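Local structure of Di-haem cytochrome c peroxidase family protein (Burkholderia thailandensis E264, 6NX0) at residues N374-E379 against D388-A393; D392-Y397 against D449-L454. The protein carries two covalently bound c-type hemes and, as a diheme peroxidase that reaches an atypically stable bis-Fe(IV) state, probably reduces peroxide with relayed electrons. One frame throughout, in Å; residues are numbered along the deposited sequence.

Contact 1 of 2, residues N374-E379 against D388-A393; sequences NVAIKE and DTLRDA. With HEC (heme c), chain C.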
loop_
_atom_site.group_PDB
_atom_site.type_symbol
_atom_site.label_atom_id
_atom_site.label_comp_id
_atom_site.label_asym_id
_atom_site.label_seq_id
_atom_site.Cartn_x
_atom_site.Cartn_y
_atom_site.Cartn_z
ATOM N N ASN A 374 0.672 3.298 -10.850
ATOM C CA ASN A 374 -0.774 3.283 -11.085
ATOM C C ASN A 374 -1.552 4.182 -10.142
ATOM O O ASN A 374 -2.782 4.063 -10.055
ATOM C CB ASN A 374 -1.321 1.861 -11.067
ATOM C CG ASN A 374 -0.732 1.053 -12.173
ATOM O OD1 ASN A 374 -1.014 1.330 -13.355
ATOM N ND2 ASN A 374 0.102 0.084 -11.833
ATOM N N VAL A 375 -0.887 5.143 -9.494
ATOM C CA VAL A 375 -1.600 6.022 -8.560
ATOM C C VAL A 375 -2.701 6.803 -9.260
ATOM O O VAL A 375 -3.756 7.069 -8.672
ATOM C CB VAL A 375 -0.596 6.945 -7.829
ATOM C CG1 VAL A 375 0.035 7.952 -8.778
ATOM C CG2 VAL A 375 -1.267 7.628 -6.611
ATOM N N ALA A 376 -2.509 7.144 -10.542
ATOM C CA ALA A 376 -3.431 8.065 -11.198
ATOM C C ALA A 376 -4.773 7.439 -11.579
ATOM O O ALA A 376 -5.647 8.160 -12.073
ATOM C CB ALA A 376 -2.757 8.641 -12.444
ATOM N N ILE A 377 -4.978 6.135 -11.357
ATOM C CA ILE A 377 -6.257 5.482 -11.634
ATOM C C ILE A 377 -7.038 5.193 -10.367
ATOM O O ILE A 377 -8.152 4.644 -10.449
ATOM C CB ILE A 377 -6.084 4.186 -12.457
ATOM C CG1 ILE A 377 -5.417 3.064 -11.648
ATOM C CG2 ILE A 377 -5.316 4.456 -13.743
ATOM C CD1 ILE A 377 -5.290 1.760 -12.387
ATOM N N LYS A 378 -6.512 5.562 -9.202
ATOM C CA LYS A 378 -7.223 5.305 -7.958
ATOM C C LYS A 378 -8.384 6.278 -7.789
ATOM O O LYS A 378 -8.338 7.425 -8.232
ATOM C CB LYS A 378 -6.279 5.425 -6.761
ATOM C CG LYS A 378 -5.179 4.389 -6.736
ATOM C CD LYS A 378 -4.053 4.780 -5.817
ATOM C CE LYS A 378 -4.463 4.847 -4.353
ATOM N NZ LYS A 378 -4.258 3.547 -3.666
ATOM N N GLU A 379 -9.433 5.804 -7.124
ATOM C CA GLU A 379 -10.605 6.627 -6.846
ATOM C C GLU A 379 -10.480 7.454 -5.573
ATOM O O GLU A 379 -11.205 8.447 -5.420
ATOM C CB GLU A 379 -11.857 5.742 -6.779
ATOM C CG GLU A 379 -12.197 5.118 -8.128
ATOM C CD GLU A 379 -13.408 4.223 -8.085
ATOM O OE1 GLU A 379 -13.709 3.656 -7.021
ATOM O OE2 GLU A 379 -14.080 4.087 -9.125
ATOM N N ASP A 388 -9.953 12.754 -2.988
ATOM C CA ASP A 388 -10.577 12.107 -4.138
ATOM C C ASP A 388 -9.974 12.533 -5.469
ATOM O O ASP A 388 -10.408 12.032 -6.509
ATOM C CB ASP A 388 -12.108 12.313 -4.154
ATOM C CG ASP A 388 -12.540 13.746 -4.378
ATOM O OD1 ASP A 388 -11.704 14.645 -4.510
ATOM O OD2 ASP A 388 -13.775 13.977 -4.426
ATOM N N THR A 389 -8.922 13.358 -5.466
ATOM C CA THR A 389 -8.185 13.643 -6.685
ATOM C C THR A 389 -6.697 13.557 -6.419
ATOM O O THR A 389 -6.230 13.921 -5.338
ATOM C CB THR A 389 -8.464 15.030 -7.264
ATOM O OG1 THR A 389 -7.907 16.020 -6.402
ATOM C CG2 THR A 389 -9.973 15.278 -7.436
ATOM N N LEU A 390 -5.967 13.080 -7.421
ATOM C CA LEU A 390 -4.522 12.980 -7.315
ATOM C C LEU A 390 -3.898 14.349 -7.098
ATOM O O LEU A 390 -2.947 14.492 -6.322
ATOM C CB LEU A 390 -3.957 12.324 -8.568
ATOM C CG LEU A 390 -2.427 12.243 -8.640
ATOM C CD1 LEU A 390 -1.867 11.468 -7.414
ATOM C CD2 LEU A 390 -1.971 11.625 -9.931
ATOM N N ARG A 391 -4.428 15.386 -7.759
ATOM C CA ARG A 391 -3.824 16.703 -7.595
ATOM C C ARG A 391 -3.902 17.179 -6.150
ATOM O O ARG A 391 -2.957 17.809 -5.659
ATOM C CB ARG A 391 -4.457 17.728 -8.533
ATOM C CG ARG A 391 -3.595 19.020 -8.582
ATOM C CD ARG A 391 -4.231 20.163 -9.321
ATOM N NE ARG A 391 -3.266 21.265 -9.445
ATOM C CZ ARG A 391 -3.013 22.150 -8.482
ATOM N NH1 ARG A 391 -2.110 23.110 -8.694
ATOM N NH2 ARG A 391 -3.649 22.094 -7.316
ATOM N N ASP A 392 -4.996 16.875 -5.442
ATOM C CA ASP A 392 -5.109 17.284 -4.046
ATOM C C ASP A 392 -4.075 16.569 -3.188
ATOM O O ASP A 392 -3.492 17.175 -2.284
ATOM C CB ASP A 392 -6.521 17.012 -3.504
ATOM C CG ASP A 392 -7.517 18.103 -3.853
ATOM O OD1 ASP A 392 -7.134 19.121 -4.475
ATOM O OD2 ASP A 392 -8.698 17.928 -3.502
ATOM N N ALA A 393 -3.824 15.289 -3.472
ATOM C CA ALA A 393 -2.807 14.537 -2.736
ATOM C C ALA A 393 -1.435 15.165 -2.895
ATOM O O ALA A 393 -0.663 15.219 -1.931
ATOM C CB ALA A 393 -2.774 13.087 -3.195
HETATM FE FE HEC C . 4.205 10.811 -0.495
HETATM C CHA HEC C . 1.432 8.906 0.160
HETATM C CHB HEC C . 2.908 11.664 -3.558
HETATM C CHC HEC C . 6.623 13.213 -0.883
HETATM C CHD HEC C . 5.723 9.721 2.361
HETATM N NA HEC C . 2.526 10.323 -1.524
HETATM C C1A HEC C . 1.533 9.474 -1.074
HETATM C C2A HEC C . 0.483 9.493 -2.059
HETATM C C3A HEC C . 0.936 10.168 -3.122
HETATM C C4A HEC C . 2.232 10.713 -2.807
HETATM C CMA HEC C . 0.160 10.535 -4.385
HETATM C CAA HEC C . -0.811 8.651 -1.990
HETATM C CBA HEC C . -0.611 7.281 -2.614
HETATM C CGA HEC C . -1.780 6.335 -2.487
HETATM O O1A HEC C . -1.559 5.140 -2.851
HETATM O O2A HEC C . -2.788 6.644 -1.792
HETATM N NB HEC C . 4.700 12.145 -1.926
HETATM C C1B HEC C . 4.053 12.294 -3.155
HETATM C C2B HEC C . 4.728 13.343 -3.898
HETATM C C3B HEC C . 5.714 13.832 -3.149
HETATM C C4B HEC C . 5.740 13.053 -1.918
HETATM C CMB HEC C . 4.354 13.746 -5.348
HETATM C CAB HEC C . 6.646 15.038 -3.428
HETATM C CBB HEC C . 5.818 16.331 -3.610
HETATM N NC HEC C . 5.892 11.312 0.493
HETATM C C1C HEC C . 6.713 12.385 0.202
HETATM C C2C HEC C . 7.731 12.438 1.214
HETATM C C3C HEC C . 7.545 11.415 2.058
HETATM C C4C HEC C . 6.359 10.703 1.646
HETATM C CMC HEC C . 8.868 13.482 1.164
HETATM C CAC HEC C . 8.516 10.916 3.140
HETATM C CBC HEC C . 8.671 12.028 4.200
HETATM N ND HEC C . 3.686 9.505 0.950
HETATM C C1D HEC C . 4.480 9.220 2.066
HETATM C C2D HEC C . 3.693 8.449 2.984
HETATM C C3D HEC C . 2.359 8.273 2.370
HETATM C C4D HEC C . 2.436 8.908 1.082
HETATM C CMD HEC C . 4.114 7.906 4.346
HETATM C CAD HEC C . 1.152 7.551 2.983
HETATM C CBD HEC C . 0.419 8.538 3.870
HETATM C CGD HEC C . -0.965 8.045 4.209
HETATM O O1D HEC C . -1.421 7.053 3.589
HETATM O O2D HEC C . -1.669 8.764 4.976
HETATM O O HOH W 1 -9.322 9.879 -8.609
HETATM O O HOH W 2 -12.119 10.106 -7.262
#
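No direct hydrogen bond joins E379 to D388; instead their backbone oxygens lie close together, E379 O 3.8 Å from D388 O, with water 2 bridging them. In this cytochrome c fold the short 3-10 turn at 375-377 meets the start of helix 390-399, and both border a heme c. Water 2 lies within hydrogen-bonding distance of both oxygens, 2.6 Å from E379 O and 2.7 Å from D388 O. Water 1 similarly lies between K378 O and D388 O, which gives the D388 carbonyl two water contacts.

Further in, the contact turns apolar. The extended first torsion of L390 (chi1 176°) carries both its methyls toward the 3-10 turn, where they divide the work: CD1 meets V375 CG2 at 4.0 Å, while CD2 lies against A376 CB. The V375 and L390 side chains run roughly perpendicular to each other, and both rest on the heme methyl CMA. Just before the helix, T389 is the N-cap, its OG1 accepting from D392 N. E379 turns its carboxylate elsewhere, with OE1 taking a hydrogen bond from L136 N.

K378, seen to bind this heme, bends its chain at chi3 and chi4 to reach a propionate; M382 N and H383 ND1 also hydrogen-bond to this heme. The lysine bond is weak, K378 NZ lying 3.2 Å from heme O1A.

Contact 2 of 2, residues D392-Y397 against D449-L454; sequences DAVAFY and DLVAFL. With HEC (heme c), chain C.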
loop_
_atom_site.group_PDB
_atom_site.type_symbol
_atom_site.label_atom_id
_atom_site.label_comp_id
_atom_site.label_asym_id
_atom_site.label_seq_id
_atom_site.Cartn_x
_atom_site.Cartn_y
_atom_site.Cartn_z
ATOM N N ASP A 392 -4.996 16.875 -5.442
ATOM C CA ASP A 392 -5.109 17.284 -4.046
ATOM C C ASP A 392 -4.075 16.569 -3.188
ATOM O O ASP A 392 -3.492 17.175 -2.284
ATOM C CB ASP A 392 -6.521 17.012 -3.504
ATOM C CG ASP A 392 -7.517 18.103 -3.853
ATOM O OD1 ASP A 392 -7.134 19.121 -4.475
ATOM O OD2 ASP A 392 -8.698 17.928 -3.502
ATOM N N ALA A 393 -3.824 15.289 -3.472
ATOM C CA ALA A 393 -2.807 14.537 -2.736
ATOM C C ALA A 393 -1.435 15.165 -2.895
ATOM O O ALA A 393 -0.663 15.219 -1.931
ATOM C CB ALA A 393 -2.774 13.087 -3.195
ATOM N N VAL A 394 -1.111 15.631 -4.107
ATOM C CA VAL A 394 0.179 16.272 -4.346
ATOM C C VAL A 394 0.213 17.667 -3.723
ATOM O O VAL A 394 1.194 18.058 -3.070
ATOM C CB VAL A 394 0.451 16.318 -5.861
ATOM C CG1 VAL A 394 1.729 17.110 -6.172
ATOM C CG2 VAL A 394 0.529 14.917 -6.448
ATOM N N ALA A 395 -0.855 18.451 -3.919
ATOM C CA ALA A 395 -0.908 19.811 -3.391
ATOM C C ALA A 395 -0.803 19.836 -1.867
ATOM O O ALA A 395 -0.273 20.791 -1.295
ATOM C CB ALA A 395 -2.205 20.487 -3.842
ATOM N N PHE A 396 -1.274 18.783 -1.200
ATOM C CA PHE A 396 -1.181 18.699 0.255
ATOM C C PHE A 396 0.254 18.911 0.728
ATOM O O PHE A 396 0.493 19.609 1.713
ATOM C CB PHE A 396 -1.715 17.331 0.707
ATOM C CG PHE A 396 -1.399 16.977 2.136
ATOM C CD1 PHE A 396 -2.130 17.531 3.175
ATOM C CD2 PHE A 396 -0.356 16.094 2.435
ATOM C CE1 PHE A 396 -1.833 17.206 4.486
ATOM C CE2 PHE A 396 -0.072 15.789 3.760
ATOM C CZ PHE A 396 -0.803 16.336 4.754
ATOM N N TYR A 397 1.217 18.295 0.051
ATOM C CA TYR A 397 2.613 18.441 0.456
ATOM C C TYR A 397 3.064 19.882 0.393
ATOM O O TYR A 397 3.868 20.319 1.225
ATOM C CB TYR A 397 3.519 17.599 -0.420
ATOM C CG TYR A 397 3.385 16.128 -0.171
ATOM C CD1 TYR A 397 4.094 15.518 0.857
ATOM C CD2 TYR A 397 2.566 15.342 -0.968
ATOM C CE1 TYR A 397 3.983 14.163 1.080
ATOM C CE2 TYR A 397 2.455 13.982 -0.756
ATOM C CZ TYR A 397 3.159 13.406 0.275
ATOM O OH TYR A 397 3.076 12.073 0.505
ATOM N N ASP A 449 2.846 19.922 -12.854
ATOM C CA ASP A 449 3.882 19.141 -13.512
ATOM C C ASP A 449 4.158 17.827 -12.781
ATOM O O ASP A 449 4.373 16.795 -13.424
ATOM C CB ASP A 449 5.152 19.978 -13.628
ATOM C CG ASP A 449 5.010 21.153 -14.599
ATOM O OD1 ASP A 449 4.002 21.217 -15.344
ATOM O OD2 ASP A 449 5.924 22.021 -14.605
ATOM N N LEU A 450 4.137 17.851 -11.438
ATOM C CA LEU A 450 4.270 16.623 -10.661
ATOM C C LEU A 450 3.145 15.643 -10.973
ATOM O O LEU A 450 3.398 14.447 -11.166
ATOM C CB LEU A 450 4.297 16.946 -9.173
ATOM C CG LEU A 450 5.636 17.474 -8.633
ATOM C CD1 LEU A 450 5.453 18.124 -7.261
ATOM C CD2 LEU A 450 6.651 16.379 -8.571
ATOM N N VAL A 451 1.905 16.133 -11.052
ATOM C CA VAL A 451 0.794 15.266 -11.464
ATOM C C VAL A 451 1.050 14.671 -12.846
ATOM O O VAL A 451 0.861 13.471 -13.065
ATOM C CB VAL A 451 -0.527 16.043 -11.418
ATOM C CG1 VAL A 451 -1.667 15.232 -12.057
ATOM C CG2 VAL A 451 -0.859 16.448 -10.006
ATOM N N ALA A 452 1.502 15.495 -13.797
ATOM C CA ALA A 452 1.809 14.968 -15.123
ATOM C C ALA A 452 2.839 13.844 -15.052
ATOM O O ALA A 452 2.715 12.812 -15.719
ATOM C CB ALA A 452 2.314 16.091 -16.031
ATOM N N PHE A 453 3.869 14.004 -14.212
ATOM C CA PHE A 453 4.833 12.931 -14.083
ATOM C C PHE A 453 4.206 11.681 -13.468
ATOM O O PHE A 453 4.443 10.574 -13.943
ATOM C CB PHE A 453 6.025 13.401 -13.255
ATOM C CG PHE A 453 6.926 12.294 -12.893
ATOM C CD1 PHE A 453 7.614 11.599 -13.864
ATOM C CD2 PHE A 453 7.064 11.899 -11.562
ATOM C CE1 PHE A 453 8.422 10.528 -13.527
ATOM C CE2 PHE A 453 7.871 10.835 -11.218
ATOM C CZ PHE A 453 8.547 10.142 -12.190
ATOM N N LEU A 454 3.403 11.829 -12.409
ATOM C CA LEU A 454 2.820 10.636 -11.786
ATOM C C LEU A 454 1.939 9.869 -12.759
ATOM O O LEU A 454 1.807 8.646 -12.653
ATOM C CB LEU A 454 2.030 11.025 -10.544
ATOM C CG LEU A 454 2.906 11.571 -9.399
ATOM C CD1 LEU A 454 2.012 11.990 -8.222
ATOM C CD2 LEU A 454 3.964 10.544 -8.981
HETATM FE FE HEC C . 4.205 10.811 -0.495
HETATM C CHA HEC C . 1.432 8.906 0.160
HETATM C CHB HEC C . 2.908 11.664 -3.558
HETATM C CHC HEC C . 6.623 13.213 -0.883
HETATM C CHD HEC C . 5.723 9.721 2.361
HETATM N NA HEC C . 2.526 10.323 -1.524
HETATM C C1A HEC C . 1.533 9.474 -1.074
HETATM C C2A HEC C . 0.483 9.493 -2.059
HETATM C C3A HEC C . 0.936 10.168 -3.122
HETATM C C4A HEC C . 2.232 10.713 -2.807
HETATM C CMA HEC C . 0.160 10.535 -4.385
HETATM C CAA HEC C . -0.811 8.651 -1.990
HETATM C CBA HEC C . -0.611 7.281 -2.614
HETATM C CGA HEC C . -1.780 6.335 -2.487
HETATM O O1A HEC C . -1.559 5.140 -2.851
HETATM O O2A HEC C . -2.788 6.644 -1.792
HETATM N NB HEC C . 4.700 12.145 -1.926
HETATM C C1B HEC C . 4.053 12.294 -3.155
HETATM C C2B HEC C . 4.728 13.343 -3.898
HETATM C C3B HEC C . 5.714 13.832 -3.149
HETATM C C4B HEC C . 5.740 13.053 -1.918
HETATM C CMB HEC C . 4.354 13.746 -5.348
HETATM C CAB HEC C . 6.646 15.038 -3.428
HETATM C CBB HEC C . 5.818 16.331 -3.610
HETATM N NC HEC C . 5.892 11.312 0.493
HETATM C C1C HEC C . 6.713 12.385 0.202
HETATM C C2C HEC C . 7.731 12.438 1.214
HETATM C C3C HEC C . 7.545 11.415 2.058
HETATM C C4C HEC C . 6.359 10.703 1.646
HETATM C CMC HEC C . 8.868 13.482 1.164
HETATM C CAC HEC C . 8.516 10.916 3.140
HETATM C CBC HEC C . 8.671 12.028 4.200
HETATM N ND HEC C . 3.686 9.505 0.950
HETATM C C1D HEC C . 4.480 9.220 2.066
HETATM C C2D HEC C . 3.693 8.449 2.984
HETATM C C3D HEC C . 2.359 8.273 2.370
HETATM C C4D HEC C . 2.436 8.908 1.082
HETATM C CMD HEC C . 4.114 7.906 4.346
HETATM C CAD HEC C . 1.152 7.551 2.983
HETATM C CBD HEC C . 0.419 8.538 3.870
HETATM C CGD HEC C . -0.965 8.045 4.209
HETATM O O1D HEC C . -1.421 7.053 3.589
HETATM O O2D HEC C . -1.669 8.764 4.976
#
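V394 projects from helix 390-399 into the side of helix 444-455, where L450, V451 and L454 receive its two methyls in a small apolar cluster. CG1, anti to the backbone nitrogen at chi1 174°, touches CB and CD1 of L450. CG2 takes the other two partners: it lies 3.7 Å from L454 CD1 and 4.1 Å from V451 CG2. The V394 and L454 side chains pass one another in opposite senses, whereas L450 and V451 meet V394 at a slant. One valine thus makes every side-chain contact across this pair of segments.

The next shell is the heme. L450 CD1 approaches its CBB carbon and L454 CD1 its methyl CMB, each at 4.1 Å, so the leucines that pack on V394 also line the macrocycle's rim. One turn along from V394, Y397 binds the iron through OH at 2.0 Å, and H305 is the other axial ligand. The tyrosine ring has heme C4B over one face, offset toward the ring's rim, with the V394 carbonyl oxygen in plane at its edge.

Farther out, D449 forms a salt bridge to R288 and a hydrogen bond to Q285, tying helix 444-455 to helix 284-293, against which F453 also packs. Helix 390-399 packs beside it as well: the axes of segments 392-397 and 449-454 approach to 10.0 Å, their N-to-C directions 132° apart.

Contacts 1 and 2 are successive uses of helix 390-399, sharing D392 and A393, with centres about 9 Å apart. The helix start packs on the 3-10 turn and also touches helix 444-455, where V394, one turn on, makes the main contact. The two apolar clusters merge: L390 CD1 lies 4.0 Å from L454 CD1, and V375 CG1 comes within 4.1 Å of L454 CB. R391 of contact 1 sets its CA 3.8 Å from V451 CG2 and forms salt bridges to D444 and D448. Both contacts reach the same heme, contact 1 through apolar packing on methyl CMA and a weak bond from K378 to a propionate, contact 2 through Y397 at the iron, illustrating how one helix can serve ligation and packing together.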